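Local atomic coordinates of N-acetyltransferase (Staphylococcus aureus subsp. aureus, PDB entry 4LUA), a protein that probably transfers an acetyl group from acetyl-CoA to an amine, as a member of the GNAT superfamily of N-acetyltransferases. Residues K19-T24 / E64-T69; F138-F143 / D156-F161. All blocks are in the same frame, centred on the assembly; numbering follows the deposited sequence.

Contact 1 (K19-T24 / E64-T69)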
ATOM      1  N   LYS A  19      -1.302   7.880 -12.381  1.00 29.09           N
ATOM      2  CA  LYS A  19      -2.460   7.235 -12.952  1.00 33.04           C
ATOM      3  C   LYS A  19      -1.958   6.233 -13.988  1.00 30.60           C
ATOM      4  O   LYS A  19      -2.532   5.123 -14.114  1.00 31.15           O
ATOM      5  CB  LYS A  19      -3.380   8.294 -13.599  1.00 32.67           C
ATOM      6  CG  LYS A  19      -4.627   7.712 -14.240  1.00 34.49           C
ATOM      7  CD  LYS A  19      -5.560   8.838 -14.738  1.00 36.89           C
ATOM      8  CE  LYS A  19      -6.509   8.264 -15.736  1.00 39.08           C
ATOM      9  NZ  LYS A  19      -7.422   9.300 -16.300  1.00 41.73           N
ATOM     10  N   ARG A  20      -0.816   6.545 -14.622  1.00 30.49           N
ATOM     11  CA  ARG A  20      -0.304   5.613 -15.615  1.00 30.86           C
ATOM     12  C   ARG A  20       0.165   4.347 -14.907  1.00 29.04           C
ATOM     13  O   ARG A  20      -0.052   3.226 -15.412  1.00 29.89           O
ATOM     14  CB  ARG A  20       0.852   6.244 -16.373  1.00 31.29           C
ATOM     15  CG  ARG A  20       1.531   5.368 -17.418  1.00 43.29           C
ATOM     16  CD  ARG A  20       2.680   6.163 -18.061  1.00 53.53           C
ATOM     17  NE  ARG A  20       2.266   7.538 -18.394  1.00 64.07           N
ATOM     18  CZ  ARG A  20       2.841   8.654 -17.923  1.00 69.81           C
ATOM     19  NH1 ARG A  20       3.889   8.577 -17.096  1.00 67.13           N
ATOM     20  NH2 ARG A  20       2.371   9.855 -18.279  1.00 68.44           N
ATOM     21  N   LEU A  21       0.788   4.513 -13.744  1.00 27.25           N
ATOM     22  CA  LEU A  21       1.307   3.299 -13.093  1.00 25.72           C
ATOM     23  C   LEU A  21       0.165   2.399 -12.639  1.00 25.83           C
ATOM     24  O   LEU A  21       0.151   1.145 -12.867  1.00 26.52           O
ATOM     25  CB  LEU A  21       2.119   3.675 -11.849  1.00 24.06           C
ATOM     26  CG  LEU A  21       2.519   2.506 -10.934  1.00 22.61           C
ATOM     27  CD1 LEU A  21       3.660   1.723 -11.606  1.00 22.39           C
ATOM     28  CD2 LEU A  21       2.940   3.085  -9.551  1.00 22.16           C
ATOM     29  N   VAL A  22      -0.784   3.000 -11.919  1.00 26.06           N
ATOM     30  CA  VAL A  22      -1.812   2.159 -11.309  1.00 26.20           C
ATOM     31  C   VAL A  22      -2.723   1.518 -12.345  1.00 28.01           C
ATOM     32  O   VAL A  22      -3.167   0.366 -12.136  1.00 32.29           O
ATOM     33  CB  VAL A  22      -2.622   2.835 -10.170  1.00 26.16           C
ATOM     34  CG1 VAL A  22      -1.644   3.374  -9.033  1.00 25.10           C
ATOM     35  CG2 VAL A  22      -3.510   3.945 -10.729  1.00 27.89           C
ATOM     36  N   SER A  23      -2.979   2.202 -13.455  1.00 29.91           N
ATOM     37  CA  SER A  23      -3.781   1.577 -14.491  1.00 39.67           C
ATOM     38  C   SER A  23      -2.976   0.496 -15.215  1.00 41.24           C
ATOM     39  O   SER A  23      -3.558  -0.478 -15.681  1.00 47.25           O
ATOM     40  CB  SER A  23      -4.354   2.607 -15.463  1.00 43.63           C
ATOM     41  OG  SER A  23      -3.327   3.352 -16.080  1.00 47.23           O
ATOM     42  N   THR A  24      -1.645   0.626 -15.267  1.00 34.86           N
ATOM     43  CA  THR A  24      -0.858  -0.359 -16.018  1.00 30.16           C
ATOM     44  C   THR A  24      -0.591  -1.618 -15.171  1.00 33.19           C
ATOM     45  O   THR A  24      -0.731  -2.765 -15.606  1.00 33.63           O
ATOM     46  CB  THR A  24       0.459   0.244 -16.509  1.00 36.15           C
ATOM     47  OG1 THR A  24       0.162   1.297 -17.445  1.00 39.49           O
ATOM     48  CG2 THR A  24       1.272  -0.817 -17.219  1.00 40.04           C
ATOM     49  N   GLU A  64      13.707   7.926 -14.669  1.00 27.64           N
ATOM     50  CA  GLU A  64      12.534   8.782 -14.862  1.00 28.87           C
ATOM     51  C   GLU A  64      11.210   8.084 -14.586  1.00 32.47           C
ATOM     52  O   GLU A  64      10.147   8.727 -14.650  1.00 34.35           O
ATOM     53  CB  GLU A  64      12.474   9.330 -16.285  1.00 32.02           C
ATOM     54  CG  GLU A  64      13.634  10.173 -16.635  1.00 34.58           C
ATOM     55  CD  GLU A  64      13.403  10.863 -17.937  1.00 49.18           C
ATOM     56  OE1 GLU A  64      12.505  11.732 -17.983  1.00 60.28           O
ATOM     57  OE2 GLU A  64      14.097  10.505 -18.904  1.00 53.22           O
ATOM     58  N   THR A  65      11.275   6.780 -14.282  1.00 24.08           N
ATOM     59  CA  THR A  65      10.084   5.915 -14.282  1.00 22.27           C
ATOM     60  C   THR A  65       9.547   5.607 -12.897  1.00 23.28           C
ATOM     61  O   THR A  65      10.279   5.147 -12.037  1.00 22.50           O
ATOM     62  CB  THR A  65      10.385   4.585 -15.014  1.00 23.33           C
ATOM     63  OG1 THR A  65      10.866   4.880 -16.336  1.00 26.10           O
ATOM     64  CG2 THR A  65       9.122   3.726 -15.154  1.00 30.32           C
ATOM     65  N   LEU A  66       8.262   5.896 -12.672  1.00 22.13           N
ATOM     66  CA  LEU A  66       7.587   5.505 -11.440  1.00 19.41           C
ATOM     67  C   LEU A  66       7.281   4.016 -11.523  1.00 19.67           C
ATOM     68  O   LEU A  66       6.534   3.547 -12.432  1.00 22.08           O
ATOM     69  CB  LEU A  66       6.283   6.329 -11.311  1.00 20.06           C
ATOM     70  CG  LEU A  66       5.407   5.959 -10.140  1.00 21.40           C
ATOM     71  CD1 LEU A  66       6.114   6.216  -8.789  1.00 19.50           C
ATOM     72  CD2 LEU A  66       4.116   6.806 -10.259  1.00 26.33           C
ATOM     73  N   ILE A  67       7.865   3.240 -10.612  1.00 17.10           N
ATOM     74  CA  ILE A  67       7.701   1.781 -10.693  1.00 16.49           C
ATOM     75  C   ILE A  67       6.899   1.147  -9.580  1.00 17.38           C
ATOM     76  O   ILE A  67       6.530  -0.020  -9.675  1.00 18.91           O
ATOM     77  CB  ILE A  67       9.070   1.060 -10.842  1.00 17.32           C
ATOM     78  CG1 ILE A  67       9.936   1.220  -9.591  1.00 19.46           C
ATOM     79  CG2 ILE A  67       9.768   1.619 -12.114  1.00 24.32           C
ATOM     80  CD1 ILE A  67      11.173   0.282  -9.663  1.00 29.18           C
ATOM     81  N   ALA A  68       6.626   1.903  -8.521  1.00 16.33           N
ATOM     82  CA  ALA A  68       5.857   1.351  -7.405  1.00 14.70           C
ATOM     83  C   ALA A  68       5.318   2.479  -6.562  1.00 14.66           C
ATOM     84  O   ALA A  68       5.878   3.597  -6.556  1.00 16.20           O
ATOM     85  CB  ALA A  68       6.728   0.409  -6.498  1.00 15.99           C
ATOM     86  N   THR A  69       4.226   2.190  -5.846  1.00 13.82           N
ATOM     87  CA  THR A  69       3.671   3.201  -4.941  1.00 15.69           C
ATOM     88  C   THR A  69       2.983   2.528  -3.764  1.00 13.77           C
ATOM     89  O   THR A  69       2.550   1.370  -3.880  1.00 13.62           O
ATOM     90  CB  THR A  69       2.627   4.097  -5.684  1.00 13.79           C
ATOM     91  OG1 THR A  69       2.214   5.186  -4.830  1.00 13.61           O
ATOM     92  CG2 THR A  69       1.374   3.349  -6.240  1.00 16.18           C
TER
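Leu-21 on the helical segment 19-24 faces Leu-66 on the strand segment 64-69, their CA atoms 6.9 Å apart, where the two axes approach to 8.6 Å with their N-to-C directions at 58°. Between them only 203 Å² is buried, and half of that belongs to Leu-21. Its CG lies anti to the backbone N (chi1 170°), which carries the fork of the side chain toward the strand and splits the work between the two methyls. CD1 comes down on the backbone, with the carbonyl O of Leu-66 3.5 Å from this CD1 and the carbonyl carbon of Ile-67 next to it. CD2 reaches side chains instead: it sits 3.8 Å from CG of Leu-66 and 3.7 Å from CG2 of Thr-69, wedged between two residues that point to the same side of the strand. The two leucine side chains cross at about a right angle. At the next helix residue, CG1 of Val-22 touches CG2 of Thr-69 at 4.1 Å, so the threonine offers the helix its methyl. Its hydroxyl, anti to the backbone N (chi1 -173°), is engaged by the carbonyl O of Phe-58 on the adjacent strand. No hydrogen bond joins the two segments; this is a buried, apolar contact of helix 15-25 on the four-stranded sheet of the GNAT domain. Leu-21 also meets Thr-92, and Val-22 touches Phe-90 of strand 83-91. On the reverse side of strand 65-75, Ile-67 and Ala-68 pack on Ile-98 of helix 96-112, leaving the strand between two helices.

Contact 2 (F138-F143 / D156-F161)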
ATOM      1  N   PHE A 138       5.460  -7.620  10.536  1.00 13.55           N
ATOM      2  CA  PHE A 138       4.038  -7.480  10.882  1.00 13.53           C
ATOM      3  C   PHE A 138       3.501  -8.772  11.488  1.00 16.49           C
ATOM      4  O   PHE A 138       3.915  -9.881  11.073  1.00 18.00           O
ATOM      5  CB  PHE A 138       3.215  -7.202   9.610  1.00 12.70           C
ATOM      6  CG  PHE A 138       3.335  -5.778   9.111  1.00 12.60           C
ATOM      7  CD1 PHE A 138       4.563  -5.297   8.587  1.00 14.28           C
ATOM      8  CD2 PHE A 138       2.255  -4.883   9.189  1.00 12.85           C
ATOM      9  CE1 PHE A 138       4.672  -3.964   8.139  1.00 16.48           C
ATOM     10  CE2 PHE A 138       2.357  -3.535   8.720  1.00 14.93           C
ATOM     11  CZ  PHE A 138       3.611  -3.097   8.201  1.00 16.06           C
ATOM     12  N   ASP A 139       2.565  -8.631  12.423  1.00 15.50           N
ATOM     13  CA  ASP A 139       1.943  -9.777  13.107  1.00 16.33           C
ATOM     14  C   ASP A 139       0.483  -9.807  12.784  1.00 16.16           C
ATOM     15  O   ASP A 139      -0.141  -8.804  12.430  1.00 16.01           O
ATOM     16  CB  ASP A 139       2.116  -9.599  14.602  1.00 22.42           C
ATOM     17  CG  ASP A 139       3.560  -9.910  15.059  1.00 36.95           C
ATOM     18  OD1 ASP A 139       4.328 -10.592  14.322  1.00 38.04           O
ATOM     19  OD2 ASP A 139       3.914  -9.498  16.173  1.00 51.62           O
ATOM     20  N   ILE A 140      -0.128 -10.990  12.930  1.00 16.55           N
ATOM     21  CA  ILE A 140      -1.549 -11.106  12.638  1.00 15.62           C
ATOM     22  C   ILE A 140      -2.408 -10.415  13.721  1.00 16.72           C
ATOM     23  O   ILE A 140      -2.153 -10.539  14.940  1.00 20.01           O
ATOM     24  CB  ILE A 140      -1.896 -12.598  12.558  1.00 19.64           C
ATOM     25  CG1 ILE A 140      -3.377 -12.787  12.317  1.00 21.75           C
ATOM     26  CG2 ILE A 140      -1.643 -13.222  13.879  1.00 27.56           C
ATOM     27  CD1 ILE A 140      -3.742 -12.466  10.851  1.00 31.59           C
ATOM     28  N   LEU A 141      -3.363  -9.603  13.259  1.00 15.25           N
ATOM     29  CA  LEU A 141      -4.362  -8.996  14.138  1.00 16.19           C
ATOM     30  C   LEU A 141      -5.564  -9.897  14.072  1.00 17.58           C
ATOM     31  O   LEU A 141      -6.082 -10.366  15.120  1.00 17.63           O
ATOM     32  CB  LEU A 141      -4.686  -7.574  13.570  1.00 16.00           C
ATOM     33  CG  LEU A 141      -5.555  -6.721  14.516  1.00 17.28           C
ATOM     34  CD1 LEU A 141      -5.343  -5.222  14.195  1.00 21.75           C
ATOM     35  CD2 LEU A 141      -7.071  -7.061  14.465  1.00 18.97           C
ATOM     36  N   GLY A 142      -6.060 -10.132  12.872  1.00 15.93           N
ATOM     37  CA  GLY A 142      -7.270 -10.939  12.817  1.00 18.28           C
ATOM     38  C   GLY A 142      -7.766 -11.214  11.412  1.00 17.58           C
ATOM     39  O   GLY A 142      -6.987 -11.066  10.444  1.00 16.32           O
ATOM     40  N   PHE A 143      -9.022 -11.612  11.300  1.00 17.07           N
ATOM     41  CA  PHE A 143      -9.618 -12.066  10.026  1.00 18.21           C
ATOM     42  C   PHE A 143     -11.003 -11.477   9.992  1.00 20.90           C
ATOM     43  O   PHE A 143     -11.836 -11.667  10.928  1.00 19.52           O
ATOM     44  CB  PHE A 143      -9.681 -13.605   9.975  1.00 18.57           C
ATOM     45  CG  PHE A 143     -10.467 -14.163   8.793  1.00 21.37           C
ATOM     46  CD1 PHE A 143      -9.848 -14.302   7.545  1.00 30.80           C
ATOM     47  CD2 PHE A 143     -11.769 -14.581   8.946  1.00 30.24           C
ATOM     48  CE1 PHE A 143     -10.588 -14.838   6.442  1.00 26.44           C
ATOM     49  CE2 PHE A 143     -12.523 -15.090   7.862  1.00 33.86           C
ATOM     50  CZ  PHE A 143     -11.908 -15.223   6.610  1.00 29.01           C
ATOM     51  N   ASP A 156     -12.895 -11.730   1.894  1.00 20.34           N
ATOM     52  CA  ASP A 156     -12.447 -11.748   3.293  1.00 18.33           C
ATOM     53  C   ASP A 156     -10.977 -11.289   3.359  1.00 17.62           C
ATOM     54  O   ASP A 156     -10.216 -11.458   2.410  1.00 15.68           O
ATOM     55  CB  ASP A 156     -12.483 -13.189   3.813  1.00 18.85           C
ATOM     56  CG  ASP A 156     -13.829 -13.827   3.729  1.00 27.98           C
ATOM     57  OD1 ASP A 156     -14.861 -13.101   3.680  1.00 27.79           O
ATOM     58  OD2 ASP A 156     -13.864 -15.100   3.680  1.00 27.71           O
ATOM     59  N   GLU A 157     -10.582 -10.662   4.466  1.00 16.28           N
ATOM     60  CA  GLU A 157      -9.209 -10.203   4.604  1.00 15.18           C
ATOM     61  C   GLU A 157      -8.606 -10.566   5.934  1.00 16.55           C
ATOM     62  O   GLU A 157      -9.319 -10.565   6.977  1.00 18.14           O
ATOM     63  CB  GLU A 157      -9.138  -8.694   4.475  1.00 16.25           C
ATOM     64  CG  GLU A 157      -9.471  -8.224   3.060  1.00 20.00           C
ATOM     65  CD  GLU A 157      -9.224  -6.800   2.889  1.00 21.59           C
ATOM     66  OE1 GLU A 157      -9.878  -5.957   3.577  1.00 22.78           O
ATOM     67  OE2 GLU A 157      -8.349  -6.477   2.055  1.00 22.16           O
ATOM     68  N   HIS A 158      -7.301 -10.798   5.913  1.00 14.94           N
ATOM     69  CA  HIS A 158      -6.501 -10.811   7.149  1.00 16.33           C
ATOM     70  C   HIS A 158      -6.080  -9.377   7.441  1.00 13.57           C
ATOM     71  O   HIS A 158      -5.770  -8.584   6.533  1.00 14.88           O
ATOM     72  CB  HIS A 158      -5.251 -11.683   7.058  1.00 14.30           C
ATOM     73  CG  HIS A 158      -5.575 -13.138   7.014  1.00 22.44           C
ATOM     74  ND1 HIS A 158      -5.396 -13.897   5.871  1.00 28.08           N
ATOM     75  CD2 HIS A 158      -6.155 -13.948   7.929  1.00 25.05           C
ATOM     76  CE1 HIS A 158      -5.814 -15.133   6.107  1.00 27.85           C
ATOM     77  NE2 HIS A 158      -6.329 -15.183   7.330  1.00 29.24           N
ATOM     78  N   TRP A 159      -6.044  -9.024   8.732  1.00 12.87           N
ATOM     79  CA  TRP A 159      -5.495  -7.745   9.124  1.00 12.93           C
ATOM     80  C   TRP A 159      -4.201  -8.042   9.871  1.00 13.11           C
ATOM     81  O   TRP A 159      -4.145  -8.933  10.706  1.00 13.92           O
ATOM     82  CB  TRP A 159      -6.466  -7.071  10.132  1.00 15.05           C
ATOM     83  CG  TRP A 159      -7.603  -6.429   9.416  1.00 14.14           C
ATOM     84  CD1 TRP A 159      -8.878  -6.957   9.181  1.00 17.38           C
ATOM     85  CD2 TRP A 159      -7.565  -5.137   8.795  1.00 17.67           C
ATOM     86  NE1 TRP A 159      -9.618  -6.023   8.467  1.00 18.99           N
ATOM     87  CE2 TRP A 159      -8.842  -4.918   8.206  1.00 18.19           C
ATOM     88  CE3 TRP A 159      -6.575  -4.148   8.685  1.00 20.67           C
ATOM     89  CZ2 TRP A 159      -9.151  -3.716   7.519  1.00 20.52           C
ATOM     90  CZ3 TRP A 159      -6.884  -2.959   8.016  1.00 22.28           C
ATOM     91  CH2 TRP A 159      -8.173  -2.775   7.435  1.00 22.75           C
ATOM     92  N   LEU A 160      -3.132  -7.293   9.548  1.00 12.75           N
ATOM     93  CA  LEU A 160      -1.853  -7.430  10.236  1.00 13.36           C
ATOM     94  C   LEU A 160      -1.461  -6.068  10.771  1.00 15.20           C
ATOM     95  O   LEU A 160      -1.890  -5.048  10.234  1.00 16.24           O
ATOM     96  CB  LEU A 160      -0.769  -7.863   9.205  1.00 16.49           C
ATOM     97  CG  LEU A 160      -0.811  -9.370   8.812  1.00 20.56           C
ATOM     98  CD1 LEU A 160      -1.981  -9.659   7.860  1.00 23.10           C
ATOM     99  CD2 LEU A 160       0.543  -9.758   8.078  1.00 24.44           C
ATOM    100  N   PHE A 161      -0.590  -6.060  11.764  1.00 16.07           N
ATOM    101  CA  PHE A 161      -0.138  -4.792  12.320  1.00 16.90           C
ATOM    102  C   PHE A 161       1.358  -4.840  12.557  1.00 19.39           C
ATOM    103  O   PHE A 161       1.951  -5.917  12.774  1.00 21.12           O
ATOM    104  CB  PHE A 161      -0.856  -4.480  13.652  1.00 19.16           C
ATOM    105  CG  PHE A 161      -0.423  -5.363  14.797  1.00 22.06           C
ATOM    106  CD1 PHE A 161       0.671  -5.035  15.607  1.00 25.49           C
ATOM    107  CD2 PHE A 161      -1.119  -6.547  15.039  1.00 31.15           C
ATOM    108  CE1 PHE A 161       1.073  -5.891  16.674  1.00 28.46           C
ATOM    109  CE2 PHE A 161      -0.737  -7.404  16.109  1.00 32.31           C
ATOM    110  CZ  PHE A 161       0.352  -7.069  16.916  1.00 35.37           C
TER
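Phe-161 and Asp-139 come together because the phenylalanine takes chi1 71°, its CG between the backbone N and the carbonyl carbon, which folds the ring back across to the neighbouring strand. This is an antiparallel beta hairpin of strands 139-150 and 153-163 in the C-terminal part of the GNAT fold, with a classic beta bulge: Leu-141 and Gly-142 both face Trp-159. Strand 117-123 pairs with the other edge of strand 153-163, where Leu-160 touches Thr-120, making a three-stranded antiparallel sheet. CB of Asp-139 lies over one face of the Phe-161 ring as a CH-pi contact, 4.2 Å from the centroid, while CB of Leu-141 meets the same ring at its edge. The backbones of Asp-139 and Phe-161 exchange two hydrogen bonds. At the bulge the carbonyl O of Trp-159 is gripped twice, by N of Leu-141 at 2.8 Å and by N of Gly-142 at 3.1 Å, both arriving from the same face of its plane. The extra residue shifts the register by one, and beyond it Phe-143 pairs with His-158. Their rings are oblique to each other, planes at 53°, with CD1 of Phe-143 3.6 Å from NE2 of His-158. The far end of the phenylalanine ring reaches Asp-156, whose CB is 3.5 Å from Phe-143 CZ; OD1 of that aspartate accepts from the backbone N of Asn-146. Indole NE1 of Trp-159 donates a hydrogen bond to OE1 of Glu-144. Trp-159 N closes the bulge by bonding to O of Gly-142 at 2.8 Å, approaching from above the carbonyl plane, 40° out of it.

In the fold
From the N terminus, strand 6-9 leads into helix 15-25, followed by helix 41-48 and strand 55-62; strand 65-75 then returns to helix 15-25 and closes contact 1. Strand 83-91, helix 96-112, strand 117-123 and helix 127-135 follow before contact 2 opens, and its loop is short, the outer part of a hairpin whose strands run on past the contact to the turn between 150 and 153. The two closures stand in series, neither nesting nor crossing. Their centres lie 27 Å apart on opposite sides of the chain's centre, with nearest atoms about 13 Å apart: contact 1 packs a helix on the four-stranded sheet, contact 2 pairs two strands within the three-stranded one.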